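Local structure of phosphoribosylglycinamide synthetase (Anaerococcus prevotii, 4DIM) at residues Y194-Q199 against V262-K267; F209-G214 against H228-D233; D236-K241 against N269-I274. The protein probably acts as an ATP-dependent ligase of the ATP-grasp family, binding ATP and a metal ion, with manganese as the likely cofactor. All blocks are in the same frame, centred on the assembly; numbering follows the deposited sequence.

Contact 1: residues Y194-Q199 against V262-K267; sequences YEFGAQ and VDMILK
Two neighbouring antiparallel strands of the large sheet in the ATP-grasp region meet here, pairing Y194, F196 and A198 with L266, M264 and V262. Each is a hydrogen-bonded pair with a bond in both directions; Y194 N to L266 O is 2.8 Å and V262 N to A198 O 2.9 Å. The bond from F196 N to M264 O is longer, 3.2 Å, and its donor stands 52° out of the carbonyl plane. All six side chains emerge on one face. CG of F196 sits between its backbone N and carbonyl carbon (chi1 66°), which lays the ring beside selenomethionine M264: M264 CB sits over one face as a CH-pi contact, 3.4 Å from the ring centroid, while M264 SE stands obliquely, 5.5 Å from the same centroid, a Met-aromatic contact. L266 CB packs 3.7 Å from F196 CE2, and farther along A198 CB faces V262 CB. On the reverse face, E195 CG meets I265 CD1 at 4.1 Å. Helix 236-253 lies against the F196 face, with T242 touching F196 and A198, V246 touching M264 and I238 touching L266. Strand 206-219 continues the sheet beyond 194-199, as strand 270-277 does beyond 262-267.

Contact 2: residues F209-G214 against H228-D233; sequences FVMPHG and HYVPLD
G214 and Y229 form an antiparallel hydrogen-bonded pair in the beta hairpin made by strands 206-219 and 223-230. The polar contacts centre on this pair. G214 N donates to Y229 O over 2.9 Å in the carbonyl plane, and Y229 N returns a longer bond of 3.3 Å to G214 O. The same oxygen takes a second donor, H228 ND1, at 3.2 Å, which reaches it from the opposite face of the carbonyl plane; G214 O lies at the edge of the H228 ring, 23° out of its plane.

Among the aromatic contacts, G214 CA rests over one face of the Y229 ring, 3.6 Å from the centroid, a CH-pi contact. This face is brought over G214 because CG of Y229 is set between its own backbone N and carbonyl carbon (chi1 60°). The imidazoles of H213 and H228 meet obliquely, their planes at 86°.

Apolar groups fill the rest. V230 CG1 receives the terminal methyl of selenomethionine M211, CE, at 3.6 Å, the two side chains crossing at about a right angle. L232, beyond the cis peptide preceding P231, reaches back with both methyls: CD1 stands 3.6 Å from G214 CA, and CD2 lies against P212 CB at 3.9 Å.

A weak bond from each of H213 ND1 and H228 ND1 leads to D215 OD1. The chemistry thus implies that backbone and imidazole donors together satisfy the buried G214 carbonyl; the ND1 bond probably helps to orient the H228 ring, while one weakly bonded carboxylate oxygen links the two histidines.

Contact 3: residues D236-K241 against N269-I274; sequences DDIIEK and NEVYII
The first turns of helix 236-253, at I238 and K241, pack against the start of strand 270-277, an outermost strand of the large antiparallel sheet. This is helix-on-sheet packing: the axes of helix 236-241 and strand 270-274 approach to 8.4 Å and run in broadly the same direction, 33° apart. N269 belongs to the turn of the beta hairpin joining strands 258-267 and 270-277, and its backbone is left-handed helical. V271 is directed toward the helix at CB, and both methyls touch it: CG1 meets I238 CG2 at 3.9 Å, and CG2 lies 3.6 Å from the K241 backbone O. I238 CD1 reaches further along the hairpin to N269 OD1, the two side chains crossing at about a right angle. K241 stretches out beyond CG, chi2 170°, which carries its ammonium over to the turn. There NZ completes a salt-bridge network, shared between D237 of its own helix and, more weakly, E270 of the strand, whose OE2 is 3.9 Å away. Positive charge placed between two carboxylates probably eases their mutual repulsion. The same NZ donates to N269 O at 2.7 Å and reaches D237 OD1, also at 2.7 Å, on the syn side of the carboxylate, 33° out of its plane.

In the fold
All three contacts belong to the ATP-grasp region and touch one antiparallel sheet, in which strands 270-277, 258-267, 194-203, 206-219 and 223-230 lie side by side in that order. Contact 1 is centred about 8 Å from contact 3 and 9 Å from contact 2; the centres of contacts 2 and 3 are about 12 Å apart. Contact 2 comes between the two segments of contact 1 along the chain, whereas the segments of contacts 1 and 3 alternate. Probable backbone bonds, G197 O to H213 N and D263 O to I274 N, join contact 1 to its neighbours. Helix 236-253, following strand 223-230, packs on this sheet, and I239 touches P212, so that the helix joins contact 2 to contact 3 by packing.

Contact 1: residues Y194-Q199 against V262-K267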
loop_
_atom_site.group_PDB
_atom_site.type_symbol
_atom_site.label_atom_id
_atom_site.label_comp_id
_atom_site.label_asym_id
_atom_site.label_seq_id
_atom_site.Cartn_x
_atom_site.Cartn_y
_atom_site.Cartn_z
ATOM N N TYR A 194 -7.797 -16.697 -3.051
ATOM C CA TYR A 194 -6.640 -16.101 -3.729
ATOM C C TYR A 194 -6.484 -14.611 -3.320
ATOM O O TYR A 194 -7.362 -13.788 -3.623
ATOM C CB TYR A 194 -6.742 -16.259 -5.263
ATOM C CG TYR A 194 -5.483 -15.803 -5.967
ATOM C CD1 TYR A 194 -4.272 -16.465 -5.772
ATOM C CD2 TYR A 194 -5.477 -14.653 -6.752
ATOM C CE1 TYR A 194 -3.085 -15.986 -6.323
ATOM C CE2 TYR A 194 -4.302 -14.198 -7.356
ATOM C CZ TYR A 194 -3.101 -14.854 -7.121
ATOM O OH TYR A 194 -1.909 -14.418 -7.673
ATOM N N GLU A 195 -5.384 -14.283 -2.596
ATOM C CA GLU A 195 -5.112 -12.900 -2.159
ATOM C C GLU A 195 -4.349 -12.130 -3.223
ATOM O O GLU A 195 -3.373 -12.619 -3.781
ATOM C CB GLU A 195 -4.307 -12.841 -0.869
ATOM C CG GLU A 195 -4.973 -13.465 0.329
ATOM C CD GLU A 195 -4.083 -13.579 1.559
ATOM O OE1 GLU A 195 -2.860 -13.331 1.445
ATOM O OE2 GLU A 195 -4.614 -13.927 2.639
ATOM N N PHE A 196 -4.788 -10.919 -3.501
ATOM C CA PHE A 196 -4.115 -10.064 -4.460
ATOM C C PHE A 196 -4.461 -8.633 -4.088
ATOM O O PHE A 196 -5.124 -8.421 -3.081
ATOM C CB PHE A 196 -4.516 -10.445 -5.909
ATOM C CG PHE A 196 -5.961 -10.199 -6.235
ATOM C CD1 PHE A 196 -6.354 -9.038 -6.880
ATOM C CD2 PHE A 196 -6.945 -11.042 -5.761
ATOM C CE1 PHE A 196 -7.701 -8.752 -7.084
ATOM C CE2 PHE A 196 -8.289 -10.723 -5.919
ATOM C CZ PHE A 196 -8.657 -9.611 -6.640
ATOM N N GLY A 197 -3.975 -7.675 -4.853
ATOM C CA GLY A 197 -4.234 -6.269 -4.617
ATOM C C GLY A 197 -4.617 -5.504 -5.861
ATOM O O GLY A 197 -4.724 -6.061 -6.960
ATOM N N ALA A 198 -4.787 -4.192 -5.697
ATOM C CA ALA A 198 -5.077 -3.311 -6.812
ATOM C C ALA A 198 -4.696 -1.891 -6.503
ATOM O O ALA A 198 -4.754 -1.473 -5.351
ATOM C CB ALA A 198 -6.544 -3.380 -7.168
ATOM N N GLN A 199 -4.350 -1.139 -7.549
ATOM C CA GLN A 199 -4.044 0.278 -7.487
ATOM C C GLN A 199 -5.132 1.016 -8.200
ATOM O O GLN A 199 -5.693 0.509 -9.167
ATOM C CB GLN A 199 -2.688 0.643 -8.146
ATOM C CG GLN A 199 -1.430 0.056 -7.524
ATOM C CD GLN A 199 -1.202 0.381 -6.069
ATOM O OE1 GLN A 199 -0.775 1.476 -5.719
ATOM N NE2 GLN A 199 -1.507 -0.549 -5.183
ATOM N N VAL A 262 -5.347 -0.945 -2.516
ATOM C CA VAL A 262 -6.340 -1.928 -2.103
ATOM C C VAL A 262 -5.764 -3.371 -1.963
ATOM O O VAL A 262 -4.904 -3.810 -2.754
ATOM C CB VAL A 262 -7.523 -1.968 -3.109
ATOM C CG1 VAL A 262 -8.759 -2.559 -2.455
ATOM C CG2 VAL A 262 -7.819 -0.574 -3.664
ATOM N N ASP A 263 -6.280 -4.088 -0.931
ATOM C CA ASP A 263 -5.995 -5.493 -0.644
ATOM C C ASP A 263 -7.286 -6.218 -0.904
ATOM O O ASP A 263 -8.298 -5.939 -0.253
ATOM C CB ASP A 263 -5.506 -5.730 0.810
ATOM C CG ASP A 263 -4.251 -4.995 1.248
ATOM O OD1 ASP A 263 -3.342 -4.804 0.402
ATOM O OD2 ASP A 263 -4.118 -4.727 2.467
HETATM N N MSE A 264 -7.255 -7.103 -1.883
HETATM C CA MSE A 264 -8.361 -7.908 -2.336
HETATM C C MSE A 264 -8.208 -9.373 -1.938
HETATM O O MSE A 264 -7.134 -9.849 -1.603
HETATM C CB MSE A 264 -8.415 -7.882 -3.886
HETATM C CG MSE A 264 -8.242 -6.479 -4.608
HETATM SE SE MSE A 264 -9.797 -5.423 -4.515
HETATM C CE MSE A 264 -11.333 -6.735 -4.983
ATOM N N ILE A 265 -9.274 -10.117 -2.126
ATOM C CA ILE A 265 -9.260 -11.576 -2.013
ATOM C C ILE A 265 -10.265 -12.149 -3.020
ATOM O O ILE A 265 -11.378 -11.639 -3.170
ATOM C CB ILE A 265 -9.501 -12.105 -0.592
ATOM C CG1 ILE A 265 -9.454 -13.647 -0.558
ATOM C CG2 ILE A 265 -10.811 -11.602 -0.042
ATOM C CD1 ILE A 265 -8.964 -14.168 0.603
ATOM N N LEU A 266 -9.870 -13.210 -3.704
ATOM C CA LEU A 266 -10.761 -13.850 -4.664
ATOM C C LEU A 266 -11.278 -15.177 -4.086
ATOM O O LEU A 266 -10.472 -16.046 -3.754
ATOM C CB LEU A 266 -10.022 -14.028 -6.002
ATOM C CG LEU A 266 -10.480 -15.103 -6.941
ATOM C CD1 LEU A 266 -11.849 -14.773 -7.513
ATOM C CD2 LEU A 266 -9.506 -15.219 -8.039
ATOM N N LYS A 267 -12.625 -15.304 -3.945
ATOM C CA LYS A 267 -13.283 -16.534 -3.481
ATOM C C LYS A 267 -14.464 -16.883 -4.372
ATOM O O LYS A 267 -15.423 -16.108 -4.455
ATOM C CB LYS A 267 -13.763 -16.419 -2.008
ATOM C CG LYS A 267 -14.481 -17.673 -1.460
ATOM C CD LYS A 267 -14.771 -17.515 0.013
ATOM C CE LYS A 267 -15.546 -18.645 0.673
ATOM N NZ LYS A 267 -15.678 -18.433 2.147
#

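Contact 2: residues F209-G214 against H228-D233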
loop_
_atom_site.group_PDB
_atom_site.type_symbol
_atom_site.label_atom_id
_atom_site.label_comp_id
_atom_site.label_asym_id
_atom_site.label_seq_id
_atom_site.Cartn_x
_atom_site.Cartn_y
_atom_site.Cartn_z
ATOM N N PHE A 209 -8.459 4.636 -13.258
ATOM C CA PHE A 209 -8.216 3.228 -13.496
ATOM C C PHE A 209 -8.305 2.400 -12.218
ATOM O O PHE A 209 -8.357 2.921 -11.116
ATOM C CB PHE A 209 -6.816 3.035 -14.137
ATOM C CG PHE A 209 -5.675 3.411 -13.229
ATOM C CD1 PHE A 209 -5.181 2.515 -12.303
ATOM C CD2 PHE A 209 -5.081 4.656 -13.317
ATOM C CE1 PHE A 209 -4.145 2.869 -11.464
ATOM C CE2 PHE A 209 -4.069 5.015 -12.452
ATOM C CZ PHE A 209 -3.600 4.113 -11.540
ATOM N N VAL A 210 -8.334 1.100 -12.402
ATOM C CA VAL A 210 -8.197 0.094 -11.368
ATOM C C VAL A 210 -7.250 -0.932 -11.984
ATOM O O VAL A 210 -7.535 -1.492 -13.049
ATOM C CB VAL A 210 -9.497 -0.513 -10.807
ATOM C CG1 VAL A 210 -9.190 -1.396 -9.611
ATOM C CG2 VAL A 210 -10.469 0.582 -10.396
HETATM N N MSE A 211 -6.064 -1.066 -11.381
HETATM C CA MSE A 211 -5.058 -1.978 -11.882
HETATM C C MSE A 211 -4.819 -3.134 -10.902
HETATM O O MSE A 211 -3.999 -2.999 -9.998
HETATM C CB MSE A 211 -3.740 -1.231 -12.131
HETATM C CG MSE A 211 -2.702 -2.087 -12.901
HETATM SE SE MSE A 211 -0.936 -1.315 -12.771
HETATM C CE MSE A 211 -0.623 -1.869 -11.078
ATOM N N PRO A 212 -5.411 -4.318 -11.157
ATOM C CA PRO A 212 -5.105 -5.487 -10.316
ATOM C C PRO A 212 -3.631 -5.877 -10.389
ATOM O O PRO A 212 -2.960 -5.593 -11.367
ATOM C CB PRO A 212 -6.013 -6.588 -10.898
ATOM C CG PRO A 212 -7.119 -5.842 -11.548
ATOM C CD PRO A 212 -6.512 -4.606 -12.099
ATOM N N HIS A 213 -3.111 -6.462 -9.315
ATOM C CA HIS A 213 -1.711 -6.885 -9.305
ATOM C C HIS A 213 -1.478 -8.063 -8.370
ATOM O O HIS A 213 -2.231 -8.317 -7.413
ATOM C CB HIS A 213 -0.733 -5.732 -8.973
ATOM C CG HIS A 213 -1.051 -4.978 -7.730
ATOM N ND1 HIS A 213 -0.700 -5.466 -6.479
ATOM C CD2 HIS A 213 -1.634 -3.763 -7.585
ATOM C CE1 HIS A 213 -1.150 -4.578 -5.615
ATOM N NE2 HIS A 213 -1.696 -3.517 -6.241
ATOM N N GLY A 214 -0.458 -8.819 -8.718
ATOM C CA GLY A 214 -0.084 -10.006 -7.978
ATOM C C GLY A 214 0.764 -9.641 -6.794
ATOM O O GLY A 214 1.476 -8.639 -6.835
ATOM N N HIS A 228 5.778 -7.922 -6.346
ATOM C CA HIS A 228 4.562 -7.499 -7.010
ATOM C C HIS A 228 4.745 -7.689 -8.491
ATOM O O HIS A 228 5.880 -7.719 -8.978
ATOM C CB HIS A 228 4.194 -6.040 -6.668
ATOM C CG HIS A 228 3.744 -5.879 -5.254
ATOM N ND1 HIS A 228 2.512 -6.335 -4.831
ATOM C CD2 HIS A 228 4.397 -5.372 -4.197
ATOM C CE1 HIS A 228 2.445 -6.070 -3.551
ATOM N NE2 HIS A 228 3.566 -5.510 -3.122
ATOM N N TYR A 229 3.629 -7.864 -9.206
ATOM C CA TYR A 229 3.709 -8.012 -10.638
ATOM C C TYR A 229 2.427 -7.663 -11.304
ATOM O O TYR A 229 1.368 -7.714 -10.725
ATOM C CB TYR A 229 4.127 -9.441 -11.041
ATOM C CG TYR A 229 3.197 -10.536 -10.571
ATOM C CD1 TYR A 229 3.443 -11.221 -9.382
ATOM C CD2 TYR A 229 2.120 -10.954 -11.359
ATOM C CE1 TYR A 229 2.603 -12.251 -8.953
ATOM C CE2 TYR A 229 1.287 -11.990 -10.953
ATOM C CZ TYR A 229 1.543 -12.652 -9.756
ATOM O OH TYR A 229 0.684 -13.604 -9.274
ATOM N N VAL A 230 2.551 -7.363 -12.573
ATOM C CA VAL A 230 1.448 -7.114 -13.486
ATOM C C VAL A 230 1.805 -7.860 -14.745
ATOM O O VAL A 230 2.988 -7.994 -15.067
ATOM C CB VAL A 230 1.114 -5.625 -13.753
ATOM C CG1 VAL A 230 0.457 -4.985 -12.539
ATOM C CG2 VAL A 230 2.336 -4.833 -14.206
ATOM N N PRO A 231 0.823 -8.456 -15.422
ATOM C CA PRO A 231 -0.606 -8.489 -15.109
ATOM C C PRO A 231 -0.917 -9.667 -14.207
ATOM O O PRO A 231 -0.158 -10.643 -14.121
ATOM C CB PRO A 231 -1.231 -8.636 -16.492
ATOM C CG PRO A 231 -0.274 -9.564 -17.197
ATOM C CD PRO A 231 1.108 -9.245 -16.642
ATOM N N LEU A 232 -2.048 -9.567 -13.533
ATOM C CA LEU A 232 -2.546 -10.626 -12.640
ATOM C C LEU A 232 -3.080 -11.761 -13.500
ATOM O O LEU A 232 -3.830 -11.495 -14.442
ATOM C CB LEU A 232 -3.647 -10.035 -11.738
ATOM C CG LEU A 232 -4.167 -10.928 -10.653
ATOM C CD1 LEU A 232 -3.070 -11.234 -9.607
ATOM C CD2 LEU A 232 -5.424 -10.335 -10.047
ATOM N N ASP A 233 -2.665 -13.006 -13.226
ATOM C CA ASP A 233 -3.119 -14.143 -14.027
ATOM C C ASP A 233 -4.478 -14.654 -13.521
ATOM O O ASP A 233 -4.581 -15.604 -12.718
ATOM C CB ASP A 233 -2.099 -15.283 -14.080
ATOM C CG ASP A 233 -2.537 -16.395 -15.033
ATOM O OD1 ASP A 233 -2.669 -17.555 -14.574
ATOM O OD2 ASP A 233 -2.830 -16.088 -16.222
#

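Contact 3: residues D236-K241 against N269-I274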
loop_
_atom_site.group_PDB
_atom_site.type_symbol
_atom_site.label_atom_id
_atom_site.label_comp_id
_atom_site.label_asym_id
_atom_site.label_seq_id
_atom_site.Cartn_x
_atom_site.Cartn_y
_atom_site.Cartn_z
ATOM N N ASP A 236 -10.552 -12.308 -17.412
ATOM C CA ASP A 236 -10.914 -10.884 -17.481
ATOM C C ASP A 236 -12.148 -10.544 -16.599
ATOM O O ASP A 236 -12.285 -9.395 -16.189
ATOM C CB ASP A 236 -11.192 -10.446 -18.926
ATOM C CG ASP A 236 -10.067 -10.582 -19.950
ATOM O OD1 ASP A 236 -8.894 -10.375 -19.582
ATOM O OD2 ASP A 236 -10.379 -10.756 -21.148
ATOM N N ASP A 237 -13.024 -11.535 -16.294
ATOM C CA ASP A 237 -14.201 -11.361 -15.452
ATOM C C ASP A 237 -13.822 -10.971 -14.002
ATOM O O ASP A 237 -14.537 -10.191 -13.371
ATOM C CB ASP A 237 -15.029 -12.650 -15.456
ATOM C CG ASP A 237 -16.331 -12.523 -14.698
ATOM O OD1 ASP A 237 -16.637 -13.436 -13.885
ATOM O OD2 ASP A 237 -17.015 -11.468 -14.851
ATOM N N ILE A 238 -12.673 -11.470 -13.511
ATOM C CA ILE A 238 -12.154 -11.151 -12.182
ATOM C C ILE A 238 -11.598 -9.726 -12.213
ATOM O O ILE A 238 -11.782 -8.959 -11.269
ATOM C CB ILE A 238 -11.066 -12.195 -11.738
ATOM C CG1 ILE A 238 -11.574 -13.638 -11.844
ATOM C CG2 ILE A 238 -10.575 -11.921 -10.317
ATOM C CD1 ILE A 238 -12.978 -13.892 -11.250
ATOM N N ILE A 239 -10.959 -9.367 -13.318
ATOM C CA ILE A 239 -10.376 -8.025 -13.489
ATOM C C ILE A 239 -11.514 -6.967 -13.442
ATOM O O ILE A 239 -11.356 -5.932 -12.820
ATOM C CB ILE A 239 -9.551 -7.934 -14.817
ATOM C CG1 ILE A 239 -8.354 -8.912 -14.843
ATOM C CG2 ILE A 239 -9.104 -6.499 -15.121
ATOM C CD1 ILE A 239 -7.145 -8.585 -13.914
ATOM N N GLU A 240 -12.633 -7.239 -14.103
ATOM C CA GLU A 240 -13.785 -6.328 -14.157
ATOM C C GLU A 240 -14.552 -6.295 -12.870
ATOM O O GLU A 240 -15.077 -5.247 -12.509
ATOM C CB GLU A 240 -14.721 -6.725 -15.285
ATOM C CG GLU A 240 -14.107 -6.562 -16.668
ATOM C CD GLU A 240 -13.410 -5.246 -16.995
ATOM O OE1 GLU A 240 -14.064 -4.176 -16.919
ATOM O OE2 GLU A 240 -12.206 -5.293 -17.353
ATOM N N LYS A 241 -14.646 -7.441 -12.186
ATOM C CA LYS A 241 -15.263 -7.509 -10.867
ATOM C C LYS A 241 -14.476 -6.650 -9.849
ATOM O O LYS A 241 -15.089 -6.069 -8.972
ATOM C CB LYS A 241 -15.353 -8.960 -10.400
ATOM C CG LYS A 241 -16.591 -9.679 -10.893
ATOM C CD LYS A 241 -16.518 -11.178 -10.603
ATOM C CE LYS A 241 -17.688 -11.951 -11.182
ATOM N NZ LYS A 241 -17.371 -13.388 -11.296
ATOM N N ASN A 269 -15.099 -17.063 -7.643
ATOM C CA ASN A 269 -15.372 -16.072 -8.677
ATOM C C ASN A 269 -16.087 -14.806 -8.129
ATOM O O ASN A 269 -16.889 -14.172 -8.807
ATOM C CB ASN A 269 -16.138 -16.705 -9.866
ATOM C CG ASN A 269 -15.219 -17.604 -10.647
ATOM O OD1 ASN A 269 -14.112 -17.195 -11.038
ATOM N ND2 ASN A 269 -15.594 -18.871 -10.809
ATOM N N GLU A 270 -15.703 -14.390 -6.944
ATOM C CA GLU A 270 -16.198 -13.163 -6.347
ATOM C C GLU A 270 -15.070 -12.587 -5.612
ATOM O O GLU A 270 -14.252 -13.338 -5.071
ATOM C CB GLU A 270 -17.426 -13.382 -5.456
ATOM C CG GLU A 270 -18.731 -13.513 -6.245
ATOM C CD GLU A 270 -19.059 -12.396 -7.223
ATOM O OE1 GLU A 270 -18.613 -11.244 -6.997
ATOM O OE2 GLU A 270 -19.732 -12.690 -8.239
ATOM N N VAL A 271 -14.964 -11.252 -5.656
ATOM C CA VAL A 271 -13.834 -10.556 -5.054
ATOM C C VAL A 271 -14.334 -9.727 -3.919
ATOM O O VAL A 271 -15.451 -9.243 -3.944
ATOM C CB VAL A 271 -13.031 -9.732 -6.087
ATOM C CG1 VAL A 271 -12.572 -10.624 -7.227
ATOM C CG2 VAL A 271 -13.837 -8.544 -6.628
ATOM N N TYR A 272 -13.499 -9.586 -2.908
ATOM C CA TYR A 272 -13.807 -8.862 -1.675
ATOM C C TYR A 272 -12.672 -7.937 -1.316
ATOM O O TYR A 272 -11.507 -8.315 -1.485
ATOM C CB TYR A 272 -14.033 -9.860 -0.522
ATOM C CG TYR A 272 -15.115 -10.871 -0.811
ATOM C CD1 TYR A 272 -16.407 -10.694 -0.328
ATOM C CD2 TYR A 272 -14.836 -12.039 -1.509
ATOM C CE1 TYR A 272 -17.413 -11.611 -0.610
ATOM C CE2 TYR A 272 -15.830 -12.970 -1.785
ATOM C CZ TYR A 272 -17.129 -12.738 -1.363
ATOM O OH TYR A 272 -18.145 -13.645 -1.636
ATOM N N ILE A 273 -13.011 -6.755 -0.752
ATOM C CA ILE A 273 -12.032 -5.770 -0.313
ATOM C C ILE A 273 -11.718 -6.025 1.109
ATOM O O ILE A 273 -12.606 -5.910 1.952
ATOM C CB ILE A 273 -12.578 -4.336 -0.497
ATOM C CG1 ILE A 273 -12.848 -4.059 -1.986
ATOM C CG2 ILE A 273 -11.609 -3.285 0.135
ATOM C CD1 ILE A 273 -13.319 -2.858 -2.268
ATOM N N ILE A 274 -10.438 -6.276 1.413
ATOM C CA ILE A 274 -9.983 -6.438 2.800
ATOM C C ILE A 274 -9.620 -5.060 3.402
ATOM O O ILE A 274 -10.140 -4.719 4.441
ATOM C CB ILE A 274 -8.775 -7.394 2.897
ATOM C CG1 ILE A 274 -9.089 -8.754 2.298
ATOM C CG2 ILE A 274 -8.345 -7.534 4.354
ATOM C CD1 ILE A 274 -7.801 -9.410 1.714
#